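Local coordinates for FAD-binding PCMH-type domain-containing protein (Gibberella zeae, PDB 6YJO) that probably acts as an oxidoreductase of the oxygen-dependent FAD-linked family, carrying its FAD covalently attached, at residues A[212-215]-A[216-220]; A[477-480]-A[481-485]; A[297-300]-A[301-304]. One frame throughout, in Å; residues are numbered along the deposited sequence.

Contact 1 (A[212-215]-A[216-220]); sequences DLTW and ALRGA
Helix 211-220, in the FAD-binding part of the fold, brings T214 and R218 together on one flank and L213 and L217 on another. T214 and R218 point the same way, side by side. The methyl CG2 of T214 sits over one face of the guanidinium, 3.2 Å from R218 NH1; with OG1 turned beside the backbone N (chi1 -54°), this methyl takes the position anti to it. The arginine chain runs extended from CG to NE, which carries the flat group out alongside the threonine. NH1 forms a salt bridge with D207 and a hydrogen bond to N407 O, and NH2 binds F190 O, while T214 OG1 is bonded to Y210 O. Beneath the side chains the α-helical backbone bonds hold the pitch. A216 N donates to D212 O at 2.9 Å, L217 N to L213 O at 2.9 Å, and R218 N to T214 O at 3.1 Å. On the other flank, also buried, L213 CD1 meets L217 CG at 4.2 Å, the two leucines crossing at a slant. L217 and L213 both rest on A205 of strand 202-206, and L217 lies near V227, an FAD-binding residue, with its side chain about 7 Å from the FAD. W215 sets CE3 of its six-membered ring 4.1 Å from A216 CB, and A216 itself packs on L482 and L485 of helix 479-489. R218 is the centre of an inverse gamma turn, with a weak bond from G219 N back to L217 O at 2.9 Å, while A220 N still reaches A216 O.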
loop_
_atom_site.group_PDB
_atom_site.type_symbol
_atom_site.label_atom_id
_atom_site.label_comp_id
_atom_site.label_asym_id
_atom_site.label_seq_id
_atom_site.Cartn_x
_atom_site.Cartn_y
_atom_site.Cartn_z
ATOM N N ASP A 212 0.548 -9.474 -20.279
ATOM C CA ASP A 212 0.173 -8.078 -20.076
ATOM C C ASP A 212 -0.783 -7.915 -18.901
ATOM O O ASP A 212 -0.653 -6.966 -18.119
ATOM C CB ASP A 212 -0.466 -7.512 -21.345
ATOM C CG ASP A 212 0.533 -7.306 -22.467
ATOM O OD1 ASP A 212 1.746 -7.203 -22.189
ATOM O OD2 ASP A 212 0.093 -7.238 -23.634
ATOM N N LEU A 213 -1.762 -8.812 -18.776
ATOM C CA LEU A 213 -2.669 -8.761 -17.634
ATOM C C LEU A 213 -1.900 -8.883 -16.324
ATOM O O LEU A 213 -2.103 -8.095 -15.392
ATOM C CB LEU A 213 -3.718 -9.864 -17.759
ATOM C CG LEU A 213 -4.683 -10.056 -16.589
ATOM C CD1 LEU A 213 -5.290 -8.727 -16.162
ATOM C CD2 LEU A 213 -5.770 -11.047 -16.981
ATOM N N THR A 214 -0.997 -9.866 -16.242
ATOM C CA THR A 214 -0.178 -10.028 -15.045
ATOM C C THR A 214 0.696 -8.802 -14.818
ATOM O O THR A 214 0.943 -8.404 -13.674
ATOM C CB THR A 214 0.685 -11.284 -15.179
ATOM O OG1 THR A 214 -0.148 -12.414 -15.464
ATOM C CG2 THR A 214 1.475 -11.555 -13.905
ATOM N N TRP A 215 1.178 -8.197 -15.903
ATOM C CA TRP A 215 1.958 -6.970 -15.796
ATOM C C TRP A 215 1.142 -5.861 -15.141
ATOM O O TRP A 215 1.657 -5.113 -14.301
ATOM C CB TRP A 215 2.433 -6.563 -17.191
ATOM C CG TRP A 215 3.060 -5.211 -17.294
ATOM C CD1 TRP A 215 4.383 -4.903 -17.149
ATOM C CD2 TRP A 215 2.395 -3.984 -17.604
ATOM N NE1 TRP A 215 4.578 -3.554 -17.341
ATOM C CE2 TRP A 215 3.372 -2.968 -17.620
ATOM C CE3 TRP A 215 1.064 -3.644 -17.866
ATOM C CZ2 TRP A 215 3.060 -1.637 -17.884
ATOM C CZ3 TRP A 215 0.755 -2.324 -18.124
ATOM C CH2 TRP A 215 1.749 -1.336 -18.137
ATOM N N ALA A 216 -0.141 -5.753 -15.501
ATOM C CA ALA A 216 -0.996 -4.734 -14.898
ATOM C C ALA A 216 -1.330 -5.082 -13.453
ATOM O O ALA A 216 -1.445 -4.190 -12.606
ATOM C CB ALA A 216 -2.274 -4.570 -15.720
ATOM N N LEU A 217 -1.492 -6.372 -13.149
ATOM C CA LEU A 217 -1.799 -6.768 -11.779
ATOM C C LEU A 217 -0.667 -6.416 -10.827
ATOM O O LEU A 217 -0.914 -6.144 -9.645
ATOM C CB LEU A 217 -2.100 -8.269 -11.713
ATOM C CG LEU A 217 -3.345 -8.720 -12.476
ATOM C CD1 LEU A 217 -3.663 -10.180 -12.201
ATOM C CD2 LEU A 217 -4.543 -7.847 -12.132
ATOM N N ARG A 218 0.577 -6.418 -11.311
ATOM C CA ARG A 218 1.721 -5.994 -10.504
ATOM C C ARG A 218 1.814 -4.466 -10.518
ATOM O O ARG A 218 2.757 -3.871 -11.042
ATOM C CB ARG A 218 3.015 -6.617 -11.012
ATOM C CG ARG A 218 3.127 -8.128 -10.858
ATOM C CD ARG A 218 4.554 -8.589 -11.121
ATOM N NE ARG A 218 4.681 -10.043 -11.115
ATOM C CZ ARG A 218 4.566 -10.819 -12.192
ATOM N NH1 ARG A 218 4.320 -10.295 -13.386
ATOM N NH2 ARG A 218 4.699 -12.134 -12.071
ATOM N N GLY A 219 0.813 -3.826 -9.919
ATOM C CA GLY A 219 0.887 -2.386 -9.751
ATOM C C GLY A 219 -0.426 -1.629 -9.816
ATOM O O GLY A 219 -0.592 -0.605 -9.144
ATOM N N ALA A 220 -1.370 -2.118 -10.618
ATOM C CA ALA A 220 -2.600 -1.379 -10.872
ATOM C C ALA A 220 -3.754 -2.341 -11.112
ATOM O O ALA A 220 -4.650 -2.071 -11.916
ATOM C CB ALA A 220 -2.437 -0.433 -12.064
#

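Contact 2 (A[477-480]-A[481-485]); sequences KSLP and KLKKL
S478 and L482 meet at the start of helix 479-489, within the berberine-like region, where CB of the serine touches CD1 of the leucine at 3.8 Å. One residue further on, L479 and K483 cross at a slant: the CD2 methyl of L479 lies 3.7 Å from K483 CG and nearly as close to CD, so the aliphatic part of the lysine, not its ammonium, meets the leucine. K483 CG is anti to its own carbonyl carbon (chi1 -70°), beside the backbone N, and the chain then bends at chi3 and chi4, which lets the stem lie against L479 while NZ turns off to R502 O. Three backbone bonds of the first α-helical turns fix these spacings. L482 N donates to S478 O at 2.9 Å, K483 N to L479 O at 2.7 Å and K484 N to P480 O at 2.8 Å. P480, which has no N-H to give, stands in the first turn, where the helix asks for no such donor.

Further out, the apolar side of the helix faces its neighbours. L479 packs on V471 of helix 467-475 and on I501, and L482 reaches Y475, F224 and W215. S478 OG is bonded to A409 O. K481 extends its chain toward helix 211-220 and makes a cation-pi contact with W215. Close to the backbone, CG of L482 lies 3.3 Å from S478 O, the same oxygen that accepts the bond from L482 N.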
loop_
_atom_site.group_PDB
_atom_site.type_symbol
_atom_site.label_atom_id
_atom_site.label_comp_id
_atom_site.label_asym_id
_atom_site.label_seq_id
_atom_site.Cartn_x
_atom_site.Cartn_y
_atom_site.Cartn_z
ATOM N N LYS A 477 4.815 6.243 -16.841
ATOM C CA LYS A 477 4.856 5.912 -18.262
ATOM C C LYS A 477 4.203 4.570 -18.577
ATOM O O LYS A 477 4.253 4.128 -19.731
ATOM C CB LYS A 477 6.303 5.920 -18.767
ATOM C CG LYS A 477 7.190 4.825 -18.181
ATOM C CD LYS A 477 8.576 4.843 -18.818
ATOM C CE LYS A 477 9.496 3.805 -18.194
ATOM N NZ LYS A 477 10.709 3.556 -19.024
ATOM N N SER A 478 3.611 3.911 -17.582
ATOM C CA SER A 478 2.804 2.724 -17.829
ATOM C C SER A 478 1.379 3.064 -18.233
ATOM O O SER A 478 0.665 2.179 -18.718
ATOM C CB SER A 478 2.772 1.838 -16.584
ATOM O OG SER A 478 4.029 1.223 -16.361
ATOM N N LEU A 479 0.956 4.314 -18.047
ATOM C CA LEU A 479 -0.431 4.695 -18.303
ATOM C C LEU A 479 -0.931 4.267 -19.676
ATOM O O LEU A 479 -1.995 3.631 -19.748
ATOM C CB LEU A 479 -0.592 6.215 -18.147
ATOM C CG LEU A 479 -1.696 6.746 -17.222
ATOM C CD1 LEU A 479 -2.065 8.193 -17.594
ATOM C CD2 LEU A 479 -2.936 5.858 -17.232
ATOM N N PRO A 480 -0.247 4.574 -20.781
ATOM C CA PRO A 480 -0.826 4.239 -22.098
ATOM C C PRO A 480 -1.097 2.756 -22.261
ATOM O O PRO A 480 -2.187 2.366 -22.699
ATOM C CB PRO A 480 0.235 4.746 -23.088
ATOM C CG PRO A 480 1.113 5.688 -22.300
ATOM C CD PRO A 480 1.096 5.164 -20.894
ATOM N N LYS A 481 -0.123 1.910 -21.915
ATOM C CA LYS A 481 -0.329 0.468 -21.988
ATOM C C LYS A 481 -1.448 0.030 -21.048
ATOM O O LYS A 481 -2.253 -0.843 -21.392
ATOM C CB LYS A 481 0.978 -0.253 -21.656
ATOM C CG LYS A 481 1.078 -1.683 -22.173
ATOM C CD LYS A 481 1.946 -2.528 -21.250
ATOM C CE LYS A 481 2.678 -3.648 -21.977
ATOM N NZ LYS A 481 3.465 -4.482 -21.018
ATOM N N LEU A 482 -1.513 0.631 -19.855
ATOM C CA LEU A 482 -2.609 0.345 -18.934
ATOM C C LEU A 482 -3.954 0.725 -19.548
ATOM O O LEU A 482 -4.919 -0.046 -19.491
ATOM C CB LEU A 482 -2.392 1.090 -17.615
ATOM C CG LEU A 482 -1.321 0.555 -16.662
ATOM C CD1 LEU A 482 -0.929 1.614 -15.636
ATOM C CD2 LEU A 482 -1.807 -0.701 -15.953
ATOM N N LYS A 483 -4.039 1.923 -20.134
ATOM C CA LYS A 483 -5.283 2.343 -20.772
ATOM C C LYS A 483 -5.618 1.454 -21.964
ATOM O O LYS A 483 -6.793 1.166 -22.223
ATOM C CB LYS A 483 -5.177 3.801 -21.206
ATOM C CG LYS A 483 -5.146 4.791 -20.057
ATOM C CD LYS A 483 -4.722 6.171 -20.533
ATOM C CE LYS A 483 -5.832 7.195 -20.368
ATOM N NZ LYS A 483 -7.073 6.826 -21.107
ATOM N N LYS A 484 -4.599 1.014 -22.708
ATOM C CA LYS A 484 -4.849 0.105 -23.821
ATOM C C LYS A 484 -5.418 -1.213 -23.318
ATOM O O LYS A 484 -6.347 -1.770 -23.915
ATOM C CB LYS A 484 -3.560 -0.139 -24.604
ATOM C CG LYS A 484 -3.770 -0.875 -25.918
ATOM C CD LYS A 484 -2.464 -1.080 -26.671
ATOM C CE LYS A 484 -1.718 -2.316 -26.199
ATOM N NZ LYS A 484 -2.466 -3.571 -26.484
ATOM N N LEU A 485 -4.883 -1.714 -22.202
ATOM C CA LEU A 485 -5.338 -2.985 -21.652
ATOM C C LEU A 485 -6.697 -2.854 -20.975
ATOM O O LEU A 485 -7.491 -3.799 -20.994
ATOM C CB LEU A 485 -4.298 -3.510 -20.666
ATOM C CG LEU A 485 -4.569 -4.844 -19.978
ATOM C CD1 LEU A 485 -4.835 -5.943 -20.992
ATOM C CD2 LEU A 485 -3.379 -5.194 -19.102
#

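Contact 3 (A[297-300]-A[301-304]); sequences LNTA and LRPL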
loop_
_atom_site.group_PDB
_atom_site.type_symbol
_atom_site.label_atom_id
_atom_site.label_comp_id
_atom_site.label_asym_id
_atom_site.label_seq_id
_atom_site.Cartn_x
_atom_site.Cartn_y
_atom_site.Cartn_z
ATOM N N LEU A 297 24.512 -4.228 13.011
ATOM C CA LEU A 297 23.747 -3.000 12.824
ATOM C C LEU A 297 24.585 -1.785 13.198
ATOM O O LEU A 297 24.568 -0.766 12.499
ATOM C CB LEU A 297 22.467 -3.051 13.664
ATOM C CG LEU A 297 21.667 -1.755 13.838
ATOM C CD1 LEU A 297 20.983 -1.358 12.540
ATOM C CD2 LEU A 297 20.650 -1.904 14.959
ATOM N N ASN A 298 25.333 -1.881 14.299
ATOM C CA ASN A 298 26.165 -0.765 14.738
ATOM C C ASN A 298 27.161 -0.352 13.661
ATOM O O ASN A 298 27.389 0.844 13.443
ATOM C CB ASN A 298 26.889 -1.141 16.030
ATOM C CG ASN A 298 25.953 -1.186 17.226
ATOM O OD1 ASN A 298 24.959 -0.459 17.276
ATOM N ND2 ASN A 298 26.264 -2.040 18.194
ATOM N N THR A 299 27.769 -1.323 12.979
ATOM C CA THR A 299 28.712 -0.982 11.919
ATOM C C THR A 299 28.005 -0.391 10.705
ATOM O O THR A 299 28.561 0.481 10.027
ATOM C CB THR A 299 29.519 -2.214 11.513
ATOM O OG1 THR A 299 28.629 -3.317 11.290
ATOM C CG2 THR A 299 30.527 -2.573 12.597
ATOM N N ALA A 300 26.786 -0.849 10.410
ATOM C CA ALA A 300 26.058 -0.319 9.262
ATOM C C ALA A 300 25.629 1.124 9.496
ATOM O O ALA A 300 25.622 1.939 8.564
ATOM C CB ALA A 300 24.837 -1.190 8.966
ATOM N N LEU A 301 25.259 1.458 10.734
ATOM C CA LEU A 301 24.774 2.795 11.052
ATOM C C LEU A 301 25.894 3.793 11.303
ATOM O O LEU A 301 25.645 5.003 11.264
ATOM C CB LEU A 301 23.873 2.743 12.286
ATOM C CG LEU A 301 22.459 2.206 12.075
ATOM C CD1 LEU A 301 21.722 2.129 13.406
ATOM C CD2 LEU A 301 21.699 3.077 11.082
ATOM N N ARG A 302 27.112 3.322 11.562
ATOM C CA ARG A 302 28.206 4.218 11.934
ATOM C C ARG A 302 28.360 5.410 10.997
ATOM O O ARG A 302 28.523 6.537 11.494
ATOM C CB ARG A 302 29.510 3.412 12.015
ATOM C CG ARG A 302 30.604 4.115 12.812
ATOM C CD ARG A 302 31.861 3.256 12.987
ATOM N NE ARG A 302 31.569 1.904 13.463
ATOM C CZ ARG A 302 31.104 1.615 14.676
ATOM N NH1 ARG A 302 30.860 2.582 15.554
ATOM N NH2 ARG A 302 30.873 0.352 15.011
ATOM N N PRO A 303 28.320 5.257 9.670
ATOM C CA PRO A 303 28.511 6.443 8.815
ATOM C C PRO A 303 27.379 7.450 8.930
ATOM O O PRO A 303 27.634 8.661 8.916
ATOM C CB PRO A 303 28.609 5.850 7.400
ATOM C CG PRO A 303 28.846 4.376 7.590
ATOM C CD PRO A 303 28.154 4.032 8.871
ATOM N N LEU A 304 26.131 6.987 9.047
ATOM C CA LEU A 304 25.011 7.917 9.178
ATOM C C LEU A 304 25.002 8.576 10.552
ATOM O O LEU A 304 24.840 9.798 10.663
ATOM C CB LEU A 304 23.690 7.188 8.918
ATOM C CG LEU A 304 22.403 7.952 9.245
ATOM C CD1 LEU A 304 22.336 9.275 8.494
ATOM C CD2 LEU A 304 21.192 7.092 8.922
#
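L297 and L301, one turn apart on helix 294-308, form the apolar part of this contact. The helix runs beside the seven-stranded antiparallel sheet and follows strand 283-290 after a short connection. The two side chains cross, with CD1 of L297 against CD1 of L301 at 3.7 Å. L297 has CG anti to its backbone N (chi1 168°), whereas L301 has CG beside the N (chi1 -76°); with these torsions the two CD1 methyls meet on the buried side. Both leucines also pack on I312, and L297 touches L273 and Y290 of the strands beneath.

Among the backbone bonds, L301 N donates to L297 O at 2.9 Å in regular helical fashion. R302 N to N298 O is weak, 3.1 Å long with an N-H...acceptor angle of 124°. Just beyond it the helix is kinked where the nitrogens of P303 and L304 have no bond to the turn before; for P303 the reason is the missing N-H. Its ring carbon CD instead lies 3.3 Å from A300 O.

The polar flank is formed by R302, whose chain bends at chi3; a neighbouring molecule in the crystal also touches this residue. Its guanidinium has N298 O over one face, offset toward the rim, and the T299 methyl at its edge. The polar ends of N298 and T299 have other partners, N298 OD1 binding R294 NE and T299 OG1 binding N296 O. The methyl contact itself is made by T299 CG2, which stands 3.8 Å from R302 NH2.

In the fold
From the N terminus, contact 1 comes first, on helix 211-220 of the FAD-binding part, then contact 3, on helix 294-308, and last contact 2, at the start of helix 479-489. Each closes only short spans of about one turn within its own helix, so none nests in or crosses another. Contacts 1 and 2 are distant in sequence yet touch: their centres lie 10 Å apart, and D212 OD1 approaches K481 NZ at 3.4 Å as a long, weak ion pair. Helix 479-489 packs on helix 211-220 chiefly through W215 and A216. Contact 3 stands apart beside the seven-stranded sheet, its centre about 38 Å from that of contact 1 and 42 Å from that of contact 2.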